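PDB 4QOL: catalase from Bacillus pumilus, which breaks down hydrogen peroxide to water and oxygen at a buried heme and also shows peroxidase-like reactivity toward phenolic substrates. Local coordinates for residues G123-V128 with A320-I325; I134-D139 with D166-T171; Q313-P318 with H346-N351. All blocks are in the same frame, centred on the assembly; numbering follows the deposited sequence.

Interaction 1 (G123-V128 with A320-I325); sequences GNYDLV and ALVPGI. With HEM (protoporphyrin IX containing Fe), chain E.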
loop_
_atom_site.group_PDB
_atom_site.type_symbol
_atom_site.label_atom_id
_atom_site.label_comp_id
_atom_site.label_asym_id
_atom_site.label_seq_id
_atom_site.Cartn_x
_atom_site.Cartn_y
_atom_site.Cartn_z
ATOM N N GLY A 123 19.652 -12.054 -19.546
ATOM C CA GLY A 123 18.463 -11.611 -18.818
ATOM C C GLY A 123 17.455 -12.732 -18.624
ATOM O O GLY A 123 17.570 -13.851 -19.174
ATOM N N ASN A 124 16.470 -12.468 -17.769
ATOM C CA ASN A 124 15.430 -13.402 -17.554
ATOM C C ASN A 124 14.488 -13.420 -18.745
ATOM O O ASN A 124 13.989 -12.389 -19.173
ATOM C CB ASN A 124 14.695 -13.115 -16.205
ATOM C CG ASN A 124 15.490 -13.568 -15.010
ATOM O OD1 ASN A 124 16.555 -14.115 -15.117
ATOM N ND2 ASN A 124 14.923 -13.349 -13.802
ATOM N N TYR A 125 14.201 -14.624 -19.225
ATOM C CA TYR A 125 13.151 -14.874 -20.214
ATOM C C TYR A 125 11.968 -15.625 -19.617
ATOM O O TYR A 125 12.109 -16.750 -19.135
ATOM C CB TYR A 125 13.717 -15.715 -21.362
ATOM C CG TYR A 125 12.718 -16.147 -22.390
ATOM C CD1 TYR A 125 11.899 -15.247 -23.000
ATOM C CD2 TYR A 125 12.605 -17.492 -22.789
ATOM C CE1 TYR A 125 10.978 -15.620 -23.970
ATOM C CE2 TYR A 125 11.742 -17.871 -23.786
ATOM C CZ TYR A 125 10.884 -16.947 -24.336
ATOM O OH TYR A 125 9.951 -17.326 -25.295
ATOM N N ASP A 126 10.784 -15.030 -19.676
ATOM C CA ASP A 126 9.569 -15.662 -19.141
ATOM C C ASP A 126 8.701 -16.142 -20.278
ATOM O O ASP A 126 8.331 -15.366 -21.147
ATOM C CB ASP A 126 8.704 -14.684 -18.290
ATOM C CG ASP A 126 9.288 -14.308 -16.901
ATOM O OD1 ASP A 126 10.113 -15.094 -16.340
ATOM O OD2 ASP A 126 8.943 -13.213 -16.436
ATOM N N LEU A 127 8.402 -17.428 -20.308
ATOM C CA LEU A 127 7.424 -17.994 -21.258
ATOM C C LEU A 127 6.207 -18.381 -20.434
ATOM O O LEU A 127 6.205 -19.397 -19.747
ATOM C CB LEU A 127 7.956 -19.197 -22.019
ATOM C CG LEU A 127 7.012 -19.880 -23.037
ATOM C CD1 LEU A 127 6.569 -18.891 -24.115
ATOM C CD2 LEU A 127 7.723 -21.046 -23.672
ATOM N N VAL A 128 5.226 -17.507 -20.490
ATOM C CA VAL A 128 4.065 -17.564 -19.586
ATOM C C VAL A 128 2.952 -18.292 -20.344
ATOM O O VAL A 128 2.077 -17.679 -20.997
ATOM C CB VAL A 128 3.627 -16.157 -19.054
ATOM C CG1 VAL A 128 2.519 -16.323 -18.007
ATOM C CG2 VAL A 128 4.829 -15.377 -18.524
ATOM N N ALA A 320 8.896 -10.168 -20.602
ATOM C CA ALA A 320 10.283 -10.449 -20.210
ATOM C C ALA A 320 10.896 -11.265 -21.359
ATOM O O ALA A 320 11.040 -12.490 -21.291
ATOM C CB ALA A 320 10.284 -11.286 -18.897
ATOM N N LEU A 321 11.263 -10.572 -22.395
ATOM C CA LEU A 321 11.820 -11.175 -23.627
ATOM C C LEU A 321 13.317 -10.976 -23.642
ATOM O O LEU A 321 13.815 -10.057 -22.973
ATOM C CB LEU A 321 11.153 -10.494 -24.808
ATOM C CG LEU A 321 9.652 -10.739 -24.965
ATOM C CD1 LEU A 321 8.949 -9.666 -25.779
ATOM C CD2 LEU A 321 9.368 -12.106 -25.538
ATOM N N VAL A 322 14.037 -11.803 -24.389
ATOM C CA VAL A 322 15.472 -11.736 -24.456
ATOM C C VAL A 322 15.858 -11.553 -25.923
ATOM O O VAL A 322 15.016 -11.838 -26.806
ATOM C CB VAL A 322 16.173 -12.950 -23.825
ATOM C CG1 VAL A 322 16.004 -12.939 -22.297
ATOM C CG2 VAL A 322 15.693 -14.258 -24.399
ATOM N N PRO A 323 17.054 -11.027 -26.164
ATOM C CA PRO A 323 17.433 -10.761 -27.528
ATOM C C PRO A 323 17.278 -11.989 -28.391
ATOM O O PRO A 323 17.730 -13.086 -28.013
ATOM C CB PRO A 323 18.912 -10.305 -27.386
ATOM C CG PRO A 323 18.971 -9.686 -26.057
ATOM C CD PRO A 323 18.097 -10.567 -25.217
ATOM N N GLY A 324 16.619 -11.790 -29.549
ATOM C CA GLY A 324 16.269 -12.897 -30.474
ATOM C C GLY A 324 14.866 -13.453 -30.352
ATOM O O GLY A 324 14.428 -14.251 -31.158
ATOM N N ILE A 325 14.162 -13.045 -29.285
ATOM C CA ILE A 325 12.761 -13.461 -29.090
ATOM C C ILE A 325 11.925 -12.241 -28.811
ATOM O O ILE A 325 12.198 -11.500 -27.855
ATOM C CB ILE A 325 12.645 -14.412 -27.908
ATOM C CG1 ILE A 325 13.605 -15.607 -28.019
ATOM C CG2 ILE A 325 11.225 -14.978 -27.810
ATOM C CD1 ILE A 325 13.645 -16.604 -26.867
HETATM C CHA HEM E . -1.408 -14.677 -14.458
HETATM C CHB HEM E . -3.377 -11.100 -17.078
HETATM C CHC HEM E . -3.874 -14.274 -20.883
HETATM C CHD HEM E . -1.253 -17.492 -18.382
HETATM C C1A HEM E . -1.934 -13.451 -14.836
HETATM C C2A HEM E . -2.053 -12.300 -13.992
HETATM C C3A HEM E . -2.602 -11.299 -14.732
HETATM C C4A HEM E . -2.818 -11.818 -16.021
HETATM C CMA HEM E . -2.885 -9.859 -14.415
HETATM C CAA HEM E . -1.590 -12.245 -12.571
HETATM C CBA HEM E . -0.049 -12.251 -12.631
HETATM C CGA HEM E . 0.563 -12.013 -11.301
HETATM O O1A HEM E . 1.782 -12.245 -11.169
HETATM O O2A HEM E . -0.088 -11.494 -10.367
HETATM C C1B HEM E . -3.684 -11.715 -18.324
HETATM C C2B HEM E . -4.315 -10.995 -19.387
HETATM C C3B HEM E . -4.480 -11.857 -20.440
HETATM C C4B HEM E . -3.882 -13.140 -20.044
HETATM C CMB HEM E . -4.709 -9.541 -19.319
HETATM C CAB HEM E . -5.040 -11.609 -21.770
HETATM C CBB HEM E . -5.207 -10.349 -22.182
HETATM C C1C HEM E . -3.187 -15.434 -20.523
HETATM C C2C HEM E . -2.803 -16.401 -21.424
HETATM C C3C HEM E . -2.089 -17.317 -20.714
HETATM C C4C HEM E . -1.959 -16.874 -19.377
HETATM C CMC HEM E . -3.226 -16.433 -22.877
HETATM C CAC HEM E . -1.401 -18.437 -21.262
HETATM C CBC HEM E . -1.018 -18.359 -22.524
HETATM C C1D HEM E . -1.111 -16.932 -17.103
HETATM C C2D HEM E . -0.424 -17.654 -16.031
HETATM C C3D HEM E . -0.480 -16.908 -14.923
HETATM C C4D HEM E . -1.198 -15.706 -15.332
HETATM C CMD HEM E . 0.185 -19.011 -16.222
HETATM C CAD HEM E . 0.100 -17.214 -13.565
HETATM C CBD HEM E . 1.599 -16.847 -13.644
HETATM C CGD HEM E . 2.136 -17.201 -12.288
HETATM O O1D HEM E . 2.432 -18.375 -12.096
HETATM O O2D HEM E . 2.281 -16.336 -11.383
HETATM N NA HEM E . -2.388 -13.136 -16.120
HETATM N NB HEM E . -3.459 -12.961 -18.782
HETATM N NC HEM E . -2.613 -15.682 -19.296
HETATM N ND HEM E . -1.562 -15.765 -16.656
HETATM FE FE HEM E . -2.474 -14.423 -17.681
HETATM O O HOH W 1 13.357 -9.916 -20.106
#
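Strand 123-130 of the antiparallel beta-barrel of the catalase fold is met by the loop segment 320-325, which folds into a type II beta turn from Val322 to Ile325, with Tyr125 at the centre. The backbones are joined by a hydrogen bond from Asp126 N to Ala320 O (3.0 Å, 163° at the hydrogen), and water 1 donates to both Asn124 O and Leu321 O. The small CB of Ala320 fits 3.4 Å from Asp126 OD2, which also accepts a hydrogen bond from Thr317 N. The Tyr125 ring, its CG swung opposite the backbone N (chi1 175°), lies under Ile325 CD1, which makes a CH-pi contact 3.9 Å from the ring centroid; Ala320 O lies at the ring edge. Val322 CG1 packs 3.7 Å from Tyr125 CB. Replacing Tyr125 by alanine would probably open a gap beneath Ile325 CD1 and leave Val322 less well packed. Phe118 of strand 113-120 and Phe81 meet the Tyr125 ring, Lys117 forms a salt bridge with Asp126 OD1, and Ile325 touches Tyr216 of strand 211-220.

Interaction 2 (I134-D139 with D166-T171); sequences IFFIRD and DFMTLT. With HEM (protoporphyrin IX containing Fe), chain E.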
loop_
_atom_site.group_PDB
_atom_site.type_symbol
_atom_site.label_atom_id
_atom_site.label_comp_id
_atom_site.label_asym_id
_atom_site.label_seq_id
_atom_site.Cartn_x
_atom_site.Cartn_y
_atom_site.Cartn_z
ATOM N N ILE A 134 -4.634 -22.630 -27.223
ATOM C CA ILE A 134 -5.381 -21.477 -27.715
ATOM C C ILE A 134 -6.043 -20.749 -26.585
ATOM O O ILE A 134 -5.925 -21.133 -25.434
ATOM C CB ILE A 134 -6.430 -21.879 -28.746
ATOM C CG1 ILE A 134 -7.324 -22.967 -28.185
ATOM C CG2 ILE A 134 -5.771 -22.413 -29.996
ATOM C CD1 ILE A 134 -8.516 -23.183 -29.009
ATOM N N PHE A 135 -6.743 -19.666 -26.893
ATOM C CA PHE A 135 -7.462 -18.929 -25.895
ATOM C C PHE A 135 -8.897 -18.619 -26.310
ATOM O O PHE A 135 -9.272 -18.786 -27.463
ATOM C CB PHE A 135 -6.711 -17.621 -25.534
ATOM C CG PHE A 135 -6.842 -17.233 -24.131
ATOM C CD1 PHE A 135 -6.369 -18.050 -23.142
ATOM C CD2 PHE A 135 -7.441 -16.038 -23.765
ATOM C CE1 PHE A 135 -6.527 -17.745 -21.802
ATOM C CE2 PHE A 135 -7.575 -15.679 -22.435
ATOM C CZ PHE A 135 -7.066 -16.501 -21.450
ATOM N N PHE A 136 -9.660 -18.099 -25.356
ATOM C CA PHE A 136 -11.100 -17.811 -25.544
ATOM C C PHE A 136 -11.357 -16.555 -26.397
ATOM O O PHE A 136 -12.370 -16.429 -27.040
ATOM C CB PHE A 136 -11.775 -17.485 -24.195
ATOM C CG PHE A 136 -11.617 -18.519 -23.126
ATOM C CD1 PHE A 136 -10.528 -18.464 -22.249
ATOM C CD2 PHE A 136 -12.596 -19.470 -22.939
ATOM C CE1 PHE A 136 -10.402 -19.352 -21.228
ATOM C CE2 PHE A 136 -12.468 -20.385 -21.909
ATOM C CZ PHE A 136 -11.366 -20.305 -21.050
ATOM N N ILE A 137 -10.387 -15.642 -26.399
ATOM C CA ILE A 137 -10.527 -14.292 -26.936
ATOM C C ILE A 137 -9.232 -13.945 -27.658
ATOM O O ILE A 137 -8.261 -14.639 -27.505
ATOM C CB ILE A 137 -10.807 -13.233 -25.852
ATOM C CG1 ILE A 137 -9.763 -13.252 -24.727
ATOM C CG2 ILE A 137 -12.224 -13.386 -25.289
ATOM C CD1 ILE A 137 -9.815 -12.038 -23.823
ATOM N N ARG A 138 -9.275 -12.895 -28.482
ATOM C CA ARG A 138 -8.109 -12.508 -29.292
ATOM C C ARG A 138 -7.683 -11.047 -29.096
ATOM O O ARG A 138 -6.836 -10.567 -29.860
ATOM C CB ARG A 138 -8.395 -12.793 -30.787
ATOM C CG ARG A 138 -9.564 -11.977 -31.307
ATOM C CD ARG A 138 -9.701 -11.987 -32.842
ATOM N NE ARG A 138 -9.950 -13.292 -33.338
ATOM C CZ ARG A 138 -11.093 -13.727 -33.882
ATOM N NH1 ARG A 138 -12.233 -13.026 -33.761
ATOM N NH2 ARG A 138 -11.091 -14.933 -34.420
ATOM N N ASP A 139 -8.297 -10.322 -28.138
ATOM C CA ASP A 139 -7.962 -8.946 -27.897
ATOM C C ASP A 139 -7.994 -8.728 -26.406
ATOM O O ASP A 139 -8.974 -9.018 -25.751
ATOM C CB ASP A 139 -8.954 -7.984 -28.633
ATOM C CG ASP A 139 -8.476 -6.532 -28.633
ATOM O OD1 ASP A 139 -8.116 -6.043 -27.538
ATOM O OD2 ASP A 139 -8.369 -5.896 -29.720
ATOM N N ASP A 166 -23.206 -16.605 -21.215
ATOM C CA ASP A 166 -23.727 -15.395 -21.828
ATOM C C ASP A 166 -22.582 -14.726 -22.588
ATOM O O ASP A 166 -22.678 -14.424 -23.780
ATOM C CB ASP A 166 -24.278 -14.437 -20.816
ATOM C CG ASP A 166 -24.957 -13.194 -21.431
ATOM O OD1 ASP A 166 -25.499 -13.269 -22.560
ATOM O OD2 ASP A 166 -25.104 -12.202 -20.676
ATOM N N PHE A 167 -21.500 -14.487 -21.893
ATOM C CA PHE A 167 -20.306 -13.883 -22.549
ATOM C C PHE A 167 -19.760 -14.689 -23.684
ATOM O O PHE A 167 -19.471 -14.142 -24.757
ATOM C CB PHE A 167 -19.164 -13.622 -21.507
ATOM C CG PHE A 167 -17.899 -13.065 -22.095
ATOM C CD1 PHE A 167 -17.706 -11.663 -22.275
ATOM C CD2 PHE A 167 -16.904 -13.939 -22.507
ATOM C CE1 PHE A 167 -16.519 -11.210 -22.923
ATOM C CE2 PHE A 167 -15.774 -13.498 -23.186
ATOM C CZ PHE A 167 -15.559 -12.132 -23.328
ATOM N N MET A 168 -19.503 -15.969 -23.450
ATOM C CA MET A 168 -18.876 -16.797 -24.457
ATOM C C MET A 168 -19.697 -16.928 -25.730
ATOM O O MET A 168 -19.145 -16.822 -26.852
ATOM C CB MET A 168 -18.527 -18.170 -23.918
ATOM C CG MET A 168 -17.479 -18.189 -22.856
ATOM S SD MET A 168 -15.840 -17.598 -23.289
ATOM C CE MET A 168 -15.169 -17.618 -21.601
ATOM N N THR A 169 -20.992 -17.118 -25.593
ATOM C CA THR A 169 -21.867 -17.245 -26.786
ATOM C C THR A 169 -21.886 -16.003 -27.680
ATOM O O THR A 169 -21.990 -16.114 -28.906
ATOM C CB THR A 169 -23.324 -17.637 -26.400
ATOM O OG1 THR A 169 -23.916 -16.685 -25.528
ATOM C CG2 THR A 169 -23.345 -19.033 -25.826
ATOM N N LEU A 170 -21.795 -14.826 -27.037
ATOM C CA LEU A 170 -21.718 -13.543 -27.649
ATOM C C LEU A 170 -20.291 -13.154 -28.140
ATOM O O LEU A 170 -20.108 -12.084 -28.765
ATOM C CB LEU A 170 -22.279 -12.479 -26.745
ATOM C CG LEU A 170 -23.787 -12.650 -26.417
ATOM C CD1 LEU A 170 -24.212 -11.662 -25.354
ATOM C CD2 LEU A 170 -24.604 -12.436 -27.691
ATOM N N THR A 171 -19.367 -14.078 -27.936
ATOM C CA THR A 171 -17.934 -13.949 -28.266
ATOM C C THR A 171 -17.586 -15.239 -28.954
ATOM O O THR A 171 -16.838 -16.078 -28.462
ATOM C CB THR A 171 -17.134 -13.740 -26.970
ATOM O OG1 THR A 171 -17.700 -12.623 -26.269
ATOM C CG2 THR A 171 -15.677 -13.494 -27.225
HETATM C CHA HEM E . -1.408 -14.677 -14.458
HETATM C CHB HEM E . -3.377 -11.100 -17.078
HETATM C CHC HEM E . -3.874 -14.274 -20.883
HETATM C CHD HEM E . -1.253 -17.492 -18.382
HETATM C C1A HEM E . -1.934 -13.451 -14.836
HETATM C C2A HEM E . -2.053 -12.300 -13.992
HETATM C C3A HEM E . -2.602 -11.299 -14.732
HETATM C C4A HEM E . -2.818 -11.818 -16.021
HETATM C CMA HEM E . -2.885 -9.859 -14.415
HETATM C CAA HEM E . -1.590 -12.245 -12.571
HETATM C CBA HEM E . -0.049 -12.251 -12.631
HETATM C CGA HEM E . 0.563 -12.013 -11.301
HETATM O O1A HEM E . 1.782 -12.245 -11.169
HETATM O O2A HEM E . -0.088 -11.494 -10.367
HETATM C C1B HEM E . -3.684 -11.715 -18.324
HETATM C C2B HEM E . -4.315 -10.995 -19.387
HETATM C C3B HEM E . -4.480 -11.857 -20.440
HETATM C C4B HEM E . -3.882 -13.140 -20.044
HETATM C CMB HEM E . -4.709 -9.541 -19.319
HETATM C CAB HEM E . -5.040 -11.609 -21.770
HETATM C CBB HEM E . -5.207 -10.349 -22.182
HETATM C C1C HEM E . -3.187 -15.434 -20.523
HETATM C C2C HEM E . -2.803 -16.401 -21.424
HETATM C C3C HEM E . -2.089 -17.317 -20.714
HETATM C C4C HEM E . -1.959 -16.874 -19.377
HETATM C CMC HEM E . -3.226 -16.433 -22.877
HETATM C CAC HEM E . -1.401 -18.437 -21.262
HETATM C CBC HEM E . -1.018 -18.359 -22.524
HETATM C C1D HEM E . -1.111 -16.932 -17.103
HETATM C C2D HEM E . -0.424 -17.654 -16.031
HETATM C C3D HEM E . -0.480 -16.908 -14.923
HETATM C C4D HEM E . -1.198 -15.706 -15.332
HETATM C CMD HEM E . 0.185 -19.011 -16.222
HETATM C CAD HEM E . 0.100 -17.214 -13.565
HETATM C CBD HEM E . 1.599 -16.847 -13.644
HETATM C CGD HEM E . 2.136 -17.201 -12.288
HETATM O O1D HEM E . 2.432 -18.375 -12.096
HETATM O O2D HEM E . 2.281 -16.336 -11.383
HETATM N NA HEM E . -2.388 -13.136 -16.120
HETATM N NB HEM E . -3.459 -12.961 -18.782
HETATM N NC HEM E . -2.613 -15.682 -19.296
HETATM N ND HEM E . -1.562 -15.765 -16.656
HETATM FE FE HEM E . -2.474 -14.423 -17.681
#
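Phe136 and Met168 make the closest approach between the 134-139 loop and the end of helix 161-169: the methyl CE of Met168 lies 3.4 Å from Phe136 CD2. The sulfur follows obliquely, with Met168 SD 4.9 Å from the ring centroid and 58° off its normal, a Met-aromatic contact. The Met168 side chain leaves the helix with its chain bent at chi2 (-62°), which carries SD and CE round to the phenyl ring; a flexible, unbranched thioether suits this reach. Beside this pair, Ile137 CG2 meets the edge of the Phe167 ring, 4.1 Å from CZ, and lies 4.0 Å from Thr171 CG2. Threonine serves two ends here, since its methyl faces Ile137 while Thr171 OG1 donates to Phe167 O (2.8 Å) and sits over the centre of the Phe167 ring, satisfying the hydroxyl within an apolar setting. In the next shell, Met146 of helix 143-150 and Met177 and Leu181 of helix 175-181 touch Phe136, and Pro386 of the third subunit packs on Phe167 and Thr171. On the heme side, Phe135 has Phe136 CD1 over one face and the heme methyl CMC over the other, CMC being 3.5 Å from Phe135 CD1. The arrangement is thus a hydrophobic loop-to-helix contact behind the wall of the catalase heme pocket, with Phe135 as the pocket residue and with Phe136 and the CG2 methyl of Ile137 packed on the helix end.

Interaction 3 (Q313-P318 with H346-N351); sequences QAAFTP and HRLGAN. With HEM (protoporphyrin IX containing Fe), chain E.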
loop_
_atom_site.group_PDB
_atom_site.type_symbol
_atom_site.label_atom_id
_atom_site.label_comp_id
_atom_site.label_asym_id
_atom_site.label_seq_id
_atom_site.Cartn_x
_atom_site.Cartn_y
_atom_site.Cartn_z
ATOM N N GLN A 313 5.340 -15.075 -4.274
ATOM C CA GLN A 313 5.871 -13.785 -4.732
ATOM C C GLN A 313 6.512 -13.852 -6.178
ATOM O O GLN A 313 6.952 -12.851 -6.625
ATOM C CB GLN A 313 6.973 -13.278 -3.796
ATOM C CG GLN A 313 6.463 -12.700 -2.480
ATOM C CD GLN A 313 7.516 -12.003 -1.674
ATOM O OE1 GLN A 313 7.291 -10.876 -1.188
ATOM N NE2 GLN A 313 8.637 -12.635 -1.517
ATOM N N ALA A 314 6.556 -15.013 -6.822
ATOM C CA ALA A 314 6.991 -15.121 -8.174
ATOM C C ALA A 314 6.205 -14.266 -9.117
ATOM O O ALA A 314 4.957 -14.233 -9.117
ATOM C CB ALA A 314 7.042 -16.552 -8.634
ATOM N N ALA A 315 6.907 -13.586 -9.989
ATOM C CA ALA A 315 6.352 -12.672 -10.943
ATOM C C ALA A 315 6.897 -13.089 -12.332
ATOM O O ALA A 315 8.099 -12.999 -12.574
ATOM C CB ALA A 315 6.802 -11.218 -10.641
ATOM N N PHE A 316 5.991 -13.452 -13.241
ATOM C CA PHE A 316 6.309 -13.741 -14.622
ATOM C C PHE A 316 5.663 -12.698 -15.493
ATOM O O PHE A 316 4.527 -12.280 -15.215
ATOM C CB PHE A 316 5.750 -15.096 -15.042
ATOM C CG PHE A 316 6.177 -16.260 -14.190
ATOM C CD1 PHE A 316 5.512 -16.563 -13.030
ATOM C CD2 PHE A 316 7.209 -17.075 -14.559
ATOM C CE1 PHE A 316 5.882 -17.666 -12.275
ATOM C CE2 PHE A 316 7.612 -18.159 -13.797
ATOM C CZ PHE A 316 6.909 -18.458 -12.646
ATOM N N THR A 317 6.289 -12.330 -16.624
ATOM C CA THR A 317 5.628 -11.508 -17.646
ATOM C C THR A 317 5.971 -11.907 -19.073
ATOM O O THR A 317 7.135 -12.196 -19.358
ATOM C CB THR A 317 5.877 -10.025 -17.451
ATOM O OG1 THR A 317 5.223 -9.306 -18.480
ATOM C CG2 THR A 317 7.338 -9.673 -17.418
ATOM N N PRO A 318 4.978 -11.910 -20.015
ATOM C CA PRO A 318 5.300 -12.246 -21.434
ATOM C C PRO A 318 6.237 -11.204 -22.043
ATOM O O PRO A 318 6.858 -11.524 -23.004
ATOM C CB PRO A 318 3.914 -12.302 -22.132
ATOM C CG PRO A 318 2.971 -12.602 -21.015
ATOM C CD PRO A 318 3.513 -11.875 -19.802
ATOM N N HIS A 346 1.595 -3.538 -8.048
ATOM C CA HIS A 346 0.527 -3.519 -7.029
ATOM C C HIS A 346 0.628 -4.704 -6.068
ATOM O O HIS A 346 0.491 -4.519 -4.801
ATOM C CB HIS A 346 -0.842 -3.495 -7.708
ATOM C CG HIS A 346 -2.001 -3.956 -6.846
ATOM N ND1 HIS A 346 -2.538 -3.195 -5.831
ATOM C CD2 HIS A 346 -2.704 -5.102 -6.853
ATOM C CE1 HIS A 346 -3.541 -3.839 -5.271
ATOM N NE2 HIS A 346 -3.668 -5.001 -5.865
ATOM N N ARG A 347 0.717 -5.928 -6.607
ATOM C CA ARG A 347 0.589 -7.107 -5.790
ATOM C C ARG A 347 1.823 -7.233 -4.853
ATOM O O ARG A 347 1.722 -7.694 -3.714
ATOM C CB ARG A 347 0.488 -8.338 -6.663
ATOM C CG ARG A 347 0.379 -9.659 -5.949
ATOM C CD ARG A 347 -0.058 -10.799 -6.874
ATOM N NE ARG A 347 0.914 -11.193 -7.922
ATOM C CZ ARG A 347 1.972 -11.994 -7.713
ATOM N NH1 ARG A 347 2.208 -12.473 -6.470
ATOM N NH2 ARG A 347 2.739 -12.364 -8.743
ATOM N N LEU A 348 2.982 -6.863 -5.383
ATOM C CA LEU A 348 4.321 -7.216 -4.795
ATOM C C LEU A 348 5.199 -6.027 -4.373
ATOM O O LEU A 348 6.082 -6.213 -3.557
ATOM C CB LEU A 348 5.146 -8.074 -5.742
ATOM C CG LEU A 348 4.530 -9.428 -6.080
ATOM C CD1 LEU A 348 5.294 -9.979 -7.278
ATOM C CD2 LEU A 348 4.571 -10.352 -4.875
ATOM N N GLY A 349 4.889 -4.846 -4.878
ATOM C CA GLY A 349 5.676 -3.649 -4.653
ATOM C C GLY A 349 6.428 -3.183 -5.861
ATOM O O GLY A 349 6.792 -3.957 -6.706
ATOM N N ALA A 350 6.689 -1.903 -5.902
ATOM C CA ALA A 350 7.526 -1.283 -6.975
ATOM C C ALA A 350 8.822 -2.034 -7.234
ATOM O O ALA A 350 9.308 -2.114 -8.402
ATOM C CB ALA A 350 7.794 0.187 -6.646
ATOM N N ASN A 351 9.473 -2.494 -6.174
ATOM C CA ASN A 351 10.749 -3.209 -6.224
ATOM C C ASN A 351 10.615 -4.714 -6.235
ATOM O O ASN A 351 11.533 -5.449 -5.824
ATOM C CB ASN A 351 11.697 -2.709 -5.111
ATOM C CG ASN A 351 12.163 -1.328 -5.364
ATOM O OD1 ASN A 351 12.587 -1.018 -6.473
ATOM N ND2 ASN A 351 12.012 -0.448 -4.381
HETATM C CHA HEM E . -1.408 -14.677 -14.458
HETATM C CHB HEM E . -3.377 -11.100 -17.078
HETATM C CHC HEM E . -3.874 -14.274 -20.883
HETATM C CHD HEM E . -1.253 -17.492 -18.382
HETATM C C1A HEM E . -1.934 -13.451 -14.836
HETATM C C2A HEM E . -2.053 -12.300 -13.992
HETATM C C3A HEM E . -2.602 -11.299 -14.732
HETATM C C4A HEM E . -2.818 -11.818 -16.021
HETATM C CMA HEM E . -2.885 -9.859 -14.415
HETATM C CAA HEM E . -1.590 -12.245 -12.571
HETATM C CBA HEM E . -0.049 -12.251 -12.631
HETATM C CGA HEM E . 0.563 -12.013 -11.301
HETATM O O1A HEM E . 1.782 -12.245 -11.169
HETATM O O2A HEM E . -0.088 -11.494 -10.367
HETATM C C1B HEM E . -3.684 -11.715 -18.324
HETATM C C2B HEM E . -4.315 -10.995 -19.387
HETATM C C3B HEM E . -4.480 -11.857 -20.440
HETATM C C4B HEM E . -3.882 -13.140 -20.044
HETATM C CMB HEM E . -4.709 -9.541 -19.319
HETATM C CAB HEM E . -5.040 -11.609 -21.770
HETATM C CBB HEM E . -5.207 -10.349 -22.182
HETATM C C1C HEM E . -3.187 -15.434 -20.523
HETATM C C2C HEM E . -2.803 -16.401 -21.424
HETATM C C3C HEM E . -2.089 -17.317 -20.714
HETATM C C4C HEM E . -1.959 -16.874 -19.377
HETATM C CMC HEM E . -3.226 -16.433 -22.877
HETATM C CAC HEM E . -1.401 -18.437 -21.262
HETATM C CBC HEM E . -1.018 -18.359 -22.524
HETATM C C1D HEM E . -1.111 -16.932 -17.103
HETATM C C2D HEM E . -0.424 -17.654 -16.031
HETATM C C3D HEM E . -0.480 -16.908 -14.923
HETATM C C4D HEM E . -1.198 -15.706 -15.332
HETATM C CMD HEM E . 0.185 -19.011 -16.222
HETATM C CAD HEM E . 0.100 -17.214 -13.565
HETATM C CBD HEM E . 1.599 -16.847 -13.644
HETATM C CGD HEM E . 2.136 -17.201 -12.288
HETATM O O1D HEM E . 2.432 -18.375 -12.096
HETATM O O2D HEM E . 2.281 -16.336 -11.383
HETATM N NA HEM E . -2.388 -13.136 -16.120
HETATM N NB HEM E . -3.459 -12.961 -18.782
HETATM N NC HEM E . -2.613 -15.682 -19.296
HETATM N ND HEM E . -1.562 -15.765 -16.656
HETATM FE FE HEM E . -2.474 -14.423 -17.681
HETATM O O HOH W 2 5.818 -8.530 -1.944
#
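Leu348 overlaps Gln313 and Ala315 near the end of helix 331-348, its CD1 lying 3.9 Å from Ala315 CB and its CD2 3.9 Å from Gln313 CG. This contact belongs to the propionate side of the catalase heme pocket, where the preceding residue of the helix, Arg347, binds the cofactor. Its chain runs out with CG anti to the backbone N and then bends at chi3 (67°), presenting NE and NH2 to one heme carboxylate. Arg347 NE donates to heme O2A at 2.7 Å and Arg347 NH2 to heme O1A at 2.6 Å, two bonds, the NE one distinctly bent at 134°, that suit a guanidinium and are likely to help balance the propionate charge. The same NH2 also donates to Ala314 O at 2.9 Å, with the acceptor close to the guanidinium plane but the donor tilted 33° from the carbonyl plane. Leu348 CD1 lies over one guanidinium face, toward its rim, giving it an apolar flank, and Arg347 NH1 donates to Glu312 O, which further limits its rotation. Phe316 places CD1 3.5 Å from carbon CGD of the other propionate. The backbone O of Thr374 of the second subunit accepts a hydrogen bond from Gln313 NE2, while water 2 donates to both Gln313 OE1 and Leu348 O, at 2.9 Å and 2.8 Å.

Overall arrangement
All three interactions lie within the catalase family region and reach the same heme from different parts of the fold. Interactions 1 and 3, with centres about 16 Å apart, alternate along the chain and share the loop between helix 307-312 and strand 325-327. They touch directly, through the Asp126 to Thr317 hydrogen bond and through Val128 packing on Phe316. Interaction 2 is nested within the loop closed by interaction 1 and ends before interaction 3 begins; its centre lies about 28 Å from interaction 1's and about 27 Å from interaction 3's. Strand 123-130 (Val128), the 134-139 loop (Phe135), the shared loop (Phe316) and helix 331-348 (Arg347) each contribute to one pocket, and all three contacts also reach neighbouring subunits.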